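Local coordinates for DUF4973 domain-containing protein (Bacteroides thetaiotaomicron, PDB 4QNI) that is of unknown function but probably serves as an auxiliary nutrient-binding lipoprotein with two mainly beta-stranded domains, at residues V29-H34 with G43-S48; E213-T218 with K236-G241; A71-T76 with P139-D144. All coordinates share one frame; numbering follows the deposited sequence.

In the fold
Interactions 1 and 3 belong to the N-terminal (DUF4973) part of the chain and interaction 2 to the C-terminal (BT_3044-like) part. Interactions 1 and 2 are buried and touch: S32 OG of interaction 1 lies 3.0 Å from E213 OE2 of interaction 2, a probable hydrogen bond joining the two parts. Interaction 3 is only partly buried, lies about 34 Å between centres from interaction 2, and has other subunits nearby. Interactions 1 and 3 both reach the mixed sheet, through strands 24-30, 66-72 and 135-142. The chemistry differs accordingly: hydroxyls and a glycine turn in interaction 1, regular strand pairing with aromatic packing in interaction 2, and a short ladder running into a capped helix in interaction 3.

Interaction 1 of 3, residues V29-H34 with G43-S48; sequences VPYSRH and GGEGRS
S48, with the most surface buried here, donates its hydroxyl to P30 O (S48 OG to P30 O, 2.7 Å). OG lies anti to the backbone N (chi1 -164°), which carries it across to the end of strand 24-30. Carbons of V29 and R33 also lie against this oxygen: V29 CG1 is 3.6 Å from S48 OG, and R33 CB packs at nearly the same range. The guanidinium of R33 lies with one face over P30 CG, while its NH2 donates to N49 O.

Y31 comes second. Its CB starts away from segment 43-48, but the ring reaches back over G46, whose CA stands above one face, 3.6 Å from the Y31 ring centroid and 22° off the normal, a CH-pi contact. At the rim the hydroxyl donates to E45 in the plane of the ring; the modelled Y31 OH to E45 OE2 distance of 2.4 Å is very short, and its exact value is doubtful. Carboxylate and ring planes are turned 49° apart.

G46, the third residue, is gripped from the backbone side as well. Its N-H points almost straight at S32 OG (G46 N to S32 OG, 2.9 Å), and a beta carbon at G46 would come too close to Y31 OH. Beyond it, R33 N donates to R47 O at 3.0 Å, nearly linearly. R47 in turn folds back side-on, giving NE and NH2 both to E45 O, the carbonyl of the turn's central peptide, so that the side chain braces that peptide.

The bend from G44 to R47 is a type II beta turn, closed by R47 N to G44 O, with glycine at the third position where positive phi is usual; it leads into strand 47-56 of the N-terminal domain, whose family is placed in the E-set clan.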
# COMPACT_ATOMS: atom_id res chain seq x y z
N VAL A 29 -28.05 12.28 1.26
CA VAL A 29 -28.92 13.45 1.09
C VAL A 29 -30.23 13.19 1.85
O VAL A 29 -30.82 12.13 1.65
CB VAL A 29 -29.20 13.73 -0.43
CG1 VAL A 29 -29.94 15.05 -0.62
CG2 VAL A 29 -27.94 13.68 -1.28
N PRO A 30 -30.72 14.09 2.73
CA PRO A 30 -31.99 13.78 3.42
C PRO A 30 -33.10 13.62 2.38
O PRO A 30 -33.09 14.36 1.40
CB PRO A 30 -32.23 14.97 4.36
CG PRO A 30 -31.33 16.01 3.92
CD PRO A 30 -30.19 15.40 3.12
N TYR A 31 -33.99 12.61 2.55
CA TYR A 31 -35.08 12.37 1.61
C TYR A 31 -35.92 13.65 1.51
O TYR A 31 -36.28 14.06 0.41
CB TYR A 31 -35.89 11.15 2.02
CG TYR A 31 -37.16 10.99 1.21
CD1 TYR A 31 -37.13 10.43 -0.06
CD2 TYR A 31 -38.40 11.39 1.73
CE1 TYR A 31 -38.30 10.29 -0.82
CE2 TYR A 31 -39.57 11.25 0.99
CZ TYR A 31 -39.51 10.70 -0.29
OH TYR A 31 -40.66 10.53 -1.02
N SER A 32 -36.16 14.29 2.65
CA SER A 32 -36.84 15.56 2.77
C SER A 32 -35.94 16.56 3.49
O SER A 32 -35.41 16.27 4.56
CB SER A 32 -38.17 15.41 3.53
OG SER A 32 -39.13 14.68 2.79
N ARG A 33 -35.76 17.72 2.90
CA ARG A 33 -35.03 18.82 3.52
C ARG A 33 -36.01 19.65 4.36
O ARG A 33 -37.01 20.16 3.84
CB ARG A 33 -34.33 19.69 2.46
CG ARG A 33 -33.49 20.83 3.04
CD ARG A 33 -32.29 20.30 3.82
NE ARG A 33 -31.29 19.70 2.94
CZ ARG A 33 -30.13 19.21 3.36
NH1 ARG A 33 -29.85 19.17 4.67
NH2 ARG A 33 -29.26 18.71 2.50
N HIS A 34 -35.74 19.76 5.65
CA HIS A 34 -36.58 20.55 6.53
C HIS A 34 -35.73 21.22 7.57
O HIS A 34 -34.54 20.93 7.68
CB HIS A 34 -37.75 19.76 7.19
CG HIS A 34 -37.46 18.35 7.56
ND1 HIS A 34 -36.34 18.02 8.29
CD2 HIS A 34 -38.14 17.23 7.24
CE1 HIS A 34 -36.34 16.69 8.35
NE2 HIS A 34 -37.41 16.18 7.74
N GLY A 43 -39.76 22.46 -0.72
CA GLY A 43 -41.04 22.32 -1.42
C GLY A 43 -41.94 21.18 -0.98
O GLY A 43 -43.05 21.03 -1.51
N GLY A 44 -41.48 20.38 -0.02
CA GLY A 44 -42.27 19.28 0.50
C GLY A 44 -41.51 17.98 0.64
O GLY A 44 -40.28 17.92 0.53
N GLU A 45 -42.27 16.95 0.94
CA GLU A 45 -41.93 15.54 1.13
C GLU A 45 -41.17 15.06 -0.12
O GLU A 45 -41.61 15.30 -1.25
CB GLU A 45 -43.30 14.84 1.34
CG GLU A 45 -43.36 13.35 1.35
CD GLU A 45 -43.25 12.63 0.02
OE1 GLU A 45 -43.78 13.10 -1.01
OE2 GLU A 45 -42.60 11.57 0.02
N GLY A 46 -40.00 14.47 0.08
CA GLY A 46 -39.18 13.98 -1.02
C GLY A 46 -38.40 15.01 -1.82
O GLY A 46 -37.75 14.64 -2.80
N ARG A 47 -38.50 16.31 -1.43
CA ARG A 47 -37.78 17.41 -2.05
C ARG A 47 -36.63 17.75 -1.17
O ARG A 47 -36.79 17.91 0.04
CB ARG A 47 -38.65 18.64 -2.31
CG ARG A 47 -39.22 18.72 -3.73
CD ARG A 47 -40.01 17.46 -4.15
NE ARG A 47 -41.11 17.15 -3.24
CZ ARG A 47 -42.32 17.71 -3.29
NH1 ARG A 47 -42.61 18.59 -4.24
NH2 ARG A 47 -43.26 17.36 -2.42
N SER A 48 -35.46 17.81 -1.76
CA SER A 48 -34.25 18.03 -0.98
C SER A 48 -33.17 18.72 -1.80
O SER A 48 -33.42 19.17 -2.93
CB SER A 48 -33.74 16.68 -0.48
OG SER A 48 -32.82 16.87 0.57
O HOH W 1 -38.42 19.82 1.54

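Interaction 2 of 3, residues E213-T218 with K236-G241; sequences EQTIFT and KFAFNG. With EDO (1,2-ethanediol), chain E.
Backbone pairing between Q214-F217 and K236-F239 supplies the regular part of this contact. I216 and F237 form an antiparallel hydrogen-bonded pair: I216 N donates to F237 O at 2.9 Å, and F237 N to I216 O at 2.8 Å, the latter practically straight at 179°. Two residues further along, F239 N meets Q214 O at 2.8 Å. T215 with A238 and F217 with K236 are the flanking non-hydrogen-bonded pairs, their CB atoms on the face opposite to those of I216 and F237. The axes of strands 215-218 and 236-240 run 154° apart, antiparallel with a twist.

A side-chain amide extends the polar ladder beyond the start of strand 215-219. The Q214 chain is bent at chi2 (-62°), bringing NE2 round to donate to F239 O at 3.0 Å, close to the amide plane; a second, weak bond goes to G241 O. Y171 OH is a further hydrogen-bond partner of this nitrogen.

The apolar contacts centre on I216. Its CG1 sits 3.6 Å from F237 CB and 3.7 Å from F239 CE1, touching the F239 ring at its edge and in its plane. Y171, stacked on that ring, and F269, edge-to-face with it, also pack there. At the far end, T218 approaches the F237 ring obliquely, T218 CG2 lying 3.8 Å from F237 CE1.

A 1,2-ethanediol molecule, probably from the crystallisation liquor, gives T218 OG1 a weak hydrogen bond from O1, sits near the F237 ring edge, and is also bonded to Y294 OH.

Strands 205-210, 215-219, 234-240 and 244-250 are neighbours both in sequence and across the sheet, so the contact is the middle pairing of an antiparallel beta meander in the large C-terminal sheet.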
# COMPACT_ATOMS: atom_id res chain seq x y z
N GLU A 213 -40.62 8.90 3.68
CA GLU A 213 -40.20 9.28 5.04
C GLU A 213 -40.37 8.20 6.10
O GLU A 213 -39.63 8.21 7.09
CB GLU A 213 -41.00 10.49 5.54
CG GLU A 213 -40.67 11.78 4.84
CD GLU A 213 -41.49 12.98 5.30
OE1 GLU A 213 -42.39 12.82 6.15
OE2 GLU A 213 -41.20 14.09 4.82
N GLN A 214 -41.35 7.31 5.93
CA GLN A 214 -41.69 6.30 6.95
C GLN A 214 -41.56 4.88 6.42
O GLN A 214 -42.05 3.93 7.04
CB GLN A 214 -43.15 6.51 7.42
CG GLN A 214 -43.38 7.82 8.17
CD GLN A 214 -42.57 7.91 9.45
OE1 GLN A 214 -41.97 8.94 9.76
NE2 GLN A 214 -42.52 6.81 10.23
N THR A 215 -40.91 4.75 5.25
CA THR A 215 -40.78 3.45 4.60
C THR A 215 -39.42 3.26 3.99
O THR A 215 -38.88 4.15 3.32
CB THR A 215 -41.88 3.26 3.50
OG1 THR A 215 -43.10 3.90 3.86
CG2 THR A 215 -42.14 1.82 3.15
N ILE A 216 -38.90 2.07 4.16
CA ILE A 216 -37.66 1.61 3.54
C ILE A 216 -37.98 0.30 2.84
O ILE A 216 -39.09 -0.26 3.03
CB ILE A 216 -36.50 1.44 4.59
CG1 ILE A 216 -36.80 0.35 5.65
CG2 ILE A 216 -36.11 2.78 5.25
CD1 ILE A 216 -35.52 -0.10 6.52
N PHE A 217 -37.01 -0.24 2.12
CA PHE A 217 -37.07 -1.62 1.70
C PHE A 217 -35.68 -2.26 1.94
O PHE A 217 -34.66 -1.55 2.01
CB PHE A 217 -37.61 -1.86 0.27
CG PHE A 217 -36.61 -1.63 -0.84
CD1 PHE A 217 -35.69 -2.62 -1.18
CD2 PHE A 217 -36.58 -0.42 -1.53
CE1 PHE A 217 -34.75 -2.39 -2.17
CE2 PHE A 217 -35.63 -0.19 -2.51
CZ PHE A 217 -34.72 -1.18 -2.83
N THR A 218 -35.66 -3.58 2.10
CA THR A 218 -34.43 -4.37 2.10
C THR A 218 -34.63 -5.40 0.99
O THR A 218 -35.78 -5.68 0.62
CB THR A 218 -34.13 -5.06 3.46
OG1 THR A 218 -34.97 -6.21 3.59
CG2 THR A 218 -34.19 -4.12 4.71
N LYS A 236 -40.66 -4.49 1.87
CA LYS A 236 -40.99 -3.16 2.37
C LYS A 236 -41.17 -3.15 3.86
O LYS A 236 -41.82 -4.04 4.40
CB LYS A 236 -42.27 -2.63 1.72
CG LYS A 236 -42.12 -2.27 0.24
CD LYS A 236 -43.48 -2.00 -0.44
CE LYS A 236 -44.22 -0.77 0.04
NZ LYS A 236 -45.62 -0.71 -0.47
N PHE A 237 -40.60 -2.12 4.53
CA PHE A 237 -40.72 -1.88 5.98
C PHE A 237 -41.31 -0.49 6.21
O PHE A 237 -40.68 0.52 5.88
CB PHE A 237 -39.37 -2.02 6.69
CG PHE A 237 -38.81 -3.42 6.75
CD1 PHE A 237 -38.19 -3.99 5.63
CD2 PHE A 237 -38.80 -4.14 7.95
CE1 PHE A 237 -37.65 -5.28 5.70
CE2 PHE A 237 -38.23 -5.43 8.01
CZ PHE A 237 -37.70 -6.00 6.88
N ALA A 238 -42.54 -0.46 6.73
CA ALA A 238 -43.27 0.79 7.01
C ALA A 238 -43.29 0.98 8.51
O ALA A 238 -43.73 0.09 9.21
CB ALA A 238 -44.69 0.71 6.44
N PHE A 239 -42.79 2.13 9.01
CA PHE A 239 -42.68 2.46 10.44
C PHE A 239 -43.91 3.19 10.86
O PHE A 239 -44.13 4.30 10.41
CB PHE A 239 -41.39 3.29 10.69
CG PHE A 239 -40.16 2.49 10.31
CD1 PHE A 239 -39.74 2.42 8.99
CD2 PHE A 239 -39.45 1.78 11.28
CE1 PHE A 239 -38.65 1.61 8.64
CE2 PHE A 239 -38.36 0.99 10.93
CZ PHE A 239 -37.96 0.91 9.61
N ASN A 240 -44.76 2.56 11.67
CA ASN A 240 -46.05 3.12 12.08
C ASN A 240 -45.94 3.86 13.41
O ASN A 240 -46.64 3.56 14.38
CB ASN A 240 -47.09 2.00 12.16
CG ASN A 240 -47.23 1.25 10.86
OD1 ASN A 240 -47.34 1.84 9.78
ND2 ASN A 240 -47.21 -0.06 10.93
N GLY A 241 -45.06 4.87 13.40
CA GLY A 241 -44.74 5.75 14.52
C GLY A 241 -43.54 6.61 14.17
O GLY A 241 -42.91 6.41 13.12
C1 EDO E . -34.17 -7.94 6.09
O1 EDO E . -35.37 -8.48 5.58
C2 EDO E . -33.36 -9.03 6.78
O2 EDO E . -32.84 -9.92 5.81

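Interaction 3 of 3, residues A71-T76 with P139-D144; sequences AHDADT and PLQIVD
A71 and Q141 face each other as an antiparallel hydrogen-bonded pair: A71 N reaches Q141 O at 3.0 Å, and Q141 N returns to A71 O at 2.9 Å. A third backbone bond, D73 N to P139 O at 2.9 Å, comes from 56° above the carbonyl plane, consistent with the chain turning off the strand toward the helix.

Side chains fill in around this ladder. A71 CB and V143 CG2 are tightly packed at 3.4 Å. H72 lays its ring beside the proline, NE2 being 3.5 Å from P139 CG and P139 CD lying in plane at the ring edge. The carboxylate of D73 stacks on the side-chain amide of Q141, their planes 14° apart.

A second layer positions these groups. H72 NE2 is hydrogen-bonded to D95 OD1, which holds the imidazole nitrogen. D73, with CG anti to the backbone N (chi1 -170°), holds the N-cap: OD1 accepts from T76 N at 3.2 Å and OD2 from T76 OG1 at 2.6 Å, both from above the carboxylate plane. Replacing D73 by an alanine would probably leave T76 N and OG1 without their acceptors and remove the flat partner stacked on Q141.

Farther out, F15 of a second subunit packs on L140, and N117 of a third subunit is hydrogen-bonded to D75 OD1.

The arrangement is a strand-to-helix junction: strand 66-72, paired antiparallel with strand 135-142 in the mixed sheet, passes through an aspartate N-cap directly into helix 74-85.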
# COMPACT_ATOMS: atom_id res chain seq x y z
N ALA A 71 -20.88 19.85 -16.10
CA ALA A 71 -21.77 19.17 -17.02
C ALA A 71 -21.94 17.71 -16.64
O ALA A 71 -21.12 17.15 -15.92
CB ALA A 71 -21.27 19.29 -18.46
N HIS A 72 -23.05 17.12 -17.14
CA HIS A 72 -23.39 15.71 -17.02
C HIS A 72 -22.27 14.92 -17.69
O HIS A 72 -21.75 15.38 -18.70
CB HIS A 72 -24.76 15.45 -17.69
CG HIS A 72 -25.25 14.04 -17.57
ND1 HIS A 72 -25.85 13.39 -18.64
CD2 HIS A 72 -25.22 13.20 -16.50
CE1 HIS A 72 -26.11 12.17 -18.21
NE2 HIS A 72 -25.75 12.01 -16.94
N ASP A 73 -21.81 13.82 -17.06
CA ASP A 73 -20.71 13.02 -17.60
C ASP A 73 -21.12 11.54 -17.69
O ASP A 73 -20.62 10.69 -16.96
CB ASP A 73 -19.45 13.21 -16.73
CG ASP A 73 -18.17 12.62 -17.32
OD1 ASP A 73 -18.22 12.05 -18.45
OD2 ASP A 73 -17.13 12.69 -16.65
N ALA A 74 -22.03 11.23 -18.62
CA ALA A 74 -22.51 9.87 -18.86
C ALA A 74 -21.37 8.95 -19.36
O ALA A 74 -21.38 7.76 -19.04
CB ALA A 74 -23.66 9.90 -19.85
N ASP A 75 -20.37 9.53 -20.04
CA ASP A 75 -19.20 8.81 -20.58
C ASP A 75 -18.41 8.11 -19.51
O ASP A 75 -18.20 6.91 -19.63
CB ASP A 75 -18.26 9.74 -21.37
CG ASP A 75 -18.74 10.10 -22.74
OD1 ASP A 75 -19.31 9.22 -23.43
OD2 ASP A 75 -18.50 11.25 -23.16
N THR A 76 -17.98 8.84 -18.47
CA THR A 76 -17.21 8.27 -17.36
C THR A 76 -18.03 7.17 -16.65
O THR A 76 -17.48 6.13 -16.29
CB THR A 76 -16.77 9.38 -16.40
OG1 THR A 76 -16.02 10.34 -17.15
CG2 THR A 76 -15.92 8.88 -15.25
N PRO A 139 -23.58 11.46 -12.45
CA PRO A 139 -22.20 11.67 -12.93
C PRO A 139 -21.96 13.11 -13.42
O PRO A 139 -22.68 13.59 -14.28
CB PRO A 139 -22.07 10.65 -14.06
CG PRO A 139 -23.50 10.53 -14.64
CD PRO A 139 -24.47 11.02 -13.56
N LEU A 140 -20.93 13.80 -12.87
CA LEU A 140 -20.62 15.20 -13.20
C LEU A 140 -19.17 15.39 -13.53
O LEU A 140 -18.32 14.66 -13.05
CB LEU A 140 -20.96 16.15 -12.00
CG LEU A 140 -22.39 16.08 -11.44
CD1 LEU A 140 -22.46 16.67 -10.06
CD2 LEU A 140 -23.36 16.78 -12.35
N GLN A 141 -18.87 16.45 -14.29
CA GLN A 141 -17.49 16.80 -14.62
C GLN A 141 -17.32 18.30 -14.65
O GLN A 141 -18.27 19.03 -14.94
CB GLN A 141 -17.08 16.19 -15.98
CG GLN A 141 -17.93 16.68 -17.14
CD GLN A 141 -17.58 16.10 -18.49
OE1 GLN A 141 -18.47 15.77 -19.30
NE2 GLN A 141 -16.30 16.01 -18.81
N ILE A 142 -16.09 18.76 -14.35
CA ILE A 142 -15.68 20.15 -14.54
C ILE A 142 -15.37 20.26 -16.03
O ILE A 142 -14.60 19.45 -16.55
CB ILE A 142 -14.48 20.56 -13.66
CG1 ILE A 142 -14.74 20.38 -12.11
CG2 ILE A 142 -13.99 21.96 -14.04
CD1 ILE A 142 -15.88 21.14 -11.48
N VAL A 143 -16.02 21.19 -16.74
CA VAL A 143 -15.86 21.36 -18.18
C VAL A 143 -14.61 22.20 -18.44
O VAL A 143 -14.42 23.22 -17.78
CB VAL A 143 -17.13 21.98 -18.84
CG1 VAL A 143 -16.90 22.31 -20.31
CG2 VAL A 143 -18.30 21.03 -18.69
N ASP A 144 -13.78 21.76 -19.39
CA ASP A 144 -12.57 22.48 -19.77
C ASP A 144 -12.75 23.17 -21.12
O ASP A 144 -13.35 22.59 -22.04
CB ASP A 144 -11.36 21.52 -19.80
CG ASP A 144 -10.21 21.94 -18.90
OD1 ASP A 144 -10.12 23.15 -18.58
OD2 ASP A 144 -9.38 21.07 -18.56